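Side-chain contact in hypothetical protein, IPT/TIG domain protein (Bacteroides ovatus, PDB 4HW6), which is of unknown function but probably serves as an auxiliary carbohydrate-binding protein in nutrient uptake, joining an IPT/TIG domain to a six-bladed beta-propeller: residues A408-K412 with R413-Y417. Numbering follows the deposited sequence.
Sequences AYDMK and RKCFY
Both carboxylate oxygens of Asp410 are engaged across the turn. Asp410 OD2 takes two donors: the hydroxyl of Tyr417 on its anti side, OH to OD2 2.7 Å, and NH1 of Arg413 on its syn side, NH1 to OD2 2.8 Å, a salt bridge with OD2 lying in the guanidinium plane. Arg413 N meets Asp410 OD1 from above the carboxylate plane at 2.8 Å. A chi1 of -175° places CG of the buried Asp410 opposite its backbone N and beside the carbonyl carbon, where the carboxylate meets these donors. NH1 of Arg413 also binds Tyr152 O, while Asp153 pairs with both Arg413 NH2 and Lys412 NZ and so probably offsets their like charges; Lys412 CE lies over one guanidinium face, offset toward its rim. Residues 411-414 join strands 404-410 and 415-420 of an antiparallel hairpin in one blade of the propeller; a G1 beta bulge sets Lys414 and Cys415 opposite Asp410. Cys415 N reaches Asp410 O at 3.2 Å, and Asp410 N gives a straighter bond to Cys415 O at 2.8 Å. Lys414 folds back, bent at chi2 (-63°) and again at chi4, until its NZ donates to Met411 O at 2.9 Å. On the face opposite Asp410, Cys415 and Tyr417, Tyr409 sets CD1 over the centre of the Phe416 ring, an edge-to-face pair with planes at 63°, against Ile341 and Val343 of strand 337-344.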
# COMPACT_ATOMS: atom_id res chain seq x y z
N ALA A 408 2.83 -2.51 0.87
CA ALA A 408 1.53 -3.10 1.15
C ALA A 408 0.43 -2.09 0.81
O ALA A 408 0.66 -0.87 0.85
CB ALA A 408 1.44 -3.55 2.60
N TYR A 409 -0.73 -2.59 0.39
CA TYR A 409 -1.86 -1.72 0.13
C TYR A 409 -2.97 -2.04 1.10
O TYR A 409 -3.45 -3.18 1.16
CB TYR A 409 -2.36 -1.85 -1.33
CG TYR A 409 -3.44 -0.84 -1.61
CD1 TYR A 409 -3.14 0.51 -1.78
CD2 TYR A 409 -4.77 -1.21 -1.63
CE1 TYR A 409 -4.14 1.44 -1.98
CE2 TYR A 409 -5.77 -0.27 -1.87
CZ TYR A 409 -5.44 1.06 -2.04
OH TYR A 409 -6.47 1.98 -2.24
N ASP A 410 -3.39 -1.02 1.84
CA ASP A 410 -4.42 -1.13 2.85
C ASP A 410 -5.73 -0.78 2.17
O ASP A 410 -6.01 0.40 1.91
CB ASP A 410 -4.09 -0.15 3.96
CG ASP A 410 -5.02 -0.23 5.15
OD1 ASP A 410 -6.20 -0.65 5.00
OD2 ASP A 410 -4.56 0.18 6.24
N MSE A 411 -6.52 -1.79 1.84
CA MSE A 411 -7.81 -1.57 1.16
C MSE A 411 -8.82 -0.90 2.09
O MSE A 411 -9.69 -0.14 1.64
CB MSE A 411 -8.37 -2.90 0.64
CG MSE A 411 -7.55 -3.53 -0.48
SE MSE A 411 -8.49 -5.03 -1.29
CE MSE A 411 -10.28 -4.34 -1.11
N LYS A 412 -8.71 -1.16 3.38
CA LYS A 412 -9.66 -0.57 4.32
C LYS A 412 -9.45 0.93 4.47
O LYS A 412 -10.40 1.72 4.50
CB LYS A 412 -9.57 -1.27 5.68
CG LYS A 412 -10.53 -0.74 6.72
CD LYS A 412 -10.76 -1.73 7.85
CE LYS A 412 -9.66 -1.70 8.90
NZ LYS A 412 -9.97 -2.66 10.00
N ARG A 413 -8.20 1.33 4.57
CA ARG A 413 -7.86 2.74 4.81
C ARG A 413 -7.44 3.46 3.52
O ARG A 413 -7.08 4.63 3.57
CB ARG A 413 -6.76 2.84 5.86
CG ARG A 413 -7.14 2.13 7.15
CD ARG A 413 -6.11 2.27 8.27
NE ARG A 413 -6.53 1.50 9.44
CZ ARG A 413 -6.41 0.18 9.59
NH1 ARG A 413 -5.83 -0.56 8.67
NH2 ARG A 413 -6.88 -0.41 10.69
N LYS A 414 -7.48 2.73 2.40
CA LYS A 414 -7.17 3.24 1.05
C LYS A 414 -5.83 3.99 0.99
O LYS A 414 -5.77 5.16 0.65
CB LYS A 414 -8.29 4.15 0.54
CG LYS A 414 -9.68 3.53 0.52
CD LYS A 414 -9.79 2.34 -0.41
CE LYS A 414 -11.25 1.91 -0.56
NZ LYS A 414 -11.44 0.43 -0.60
N CYS A 415 -4.75 3.29 1.30
CA CYS A 415 -3.41 3.88 1.29
C CYS A 415 -2.36 2.81 1.11
O CYS A 415 -2.62 1.64 1.39
CB CYS A 415 -3.17 4.65 2.60
SG CYS A 415 -3.27 3.63 4.10
N PHE A 416 -1.20 3.21 0.60
CA PHE A 416 -0.04 2.34 0.57
C PHE A 416 0.82 2.57 1.82
O PHE A 416 0.94 3.71 2.30
CB PHE A 416 0.86 2.65 -0.61
CG PHE A 416 0.28 2.29 -1.95
CD1 PHE A 416 -0.46 3.20 -2.66
CD2 PHE A 416 0.51 1.03 -2.50
CE1 PHE A 416 -0.99 2.88 -3.90
CE2 PHE A 416 -0.03 0.71 -3.74
CZ PHE A 416 -0.76 1.63 -4.43
N TYR A 417 1.47 1.50 2.29
CA TYR A 417 2.59 1.60 3.24
C TYR A 417 3.85 1.18 2.49
O TYR A 417 3.83 0.17 1.77
CB TYR A 417 2.40 0.74 4.51
CG TYR A 417 1.10 1.06 5.19
CD1 TYR A 417 0.83 2.34 5.67
CD2 TYR A 417 0.11 0.09 5.32
CE1 TYR A 417 -0.39 2.64 6.22
CE2 TYR A 417 -1.10 0.38 5.89
CZ TYR A 417 -1.35 1.65 6.35
OH TYR A 417 -2.59 1.93 6.88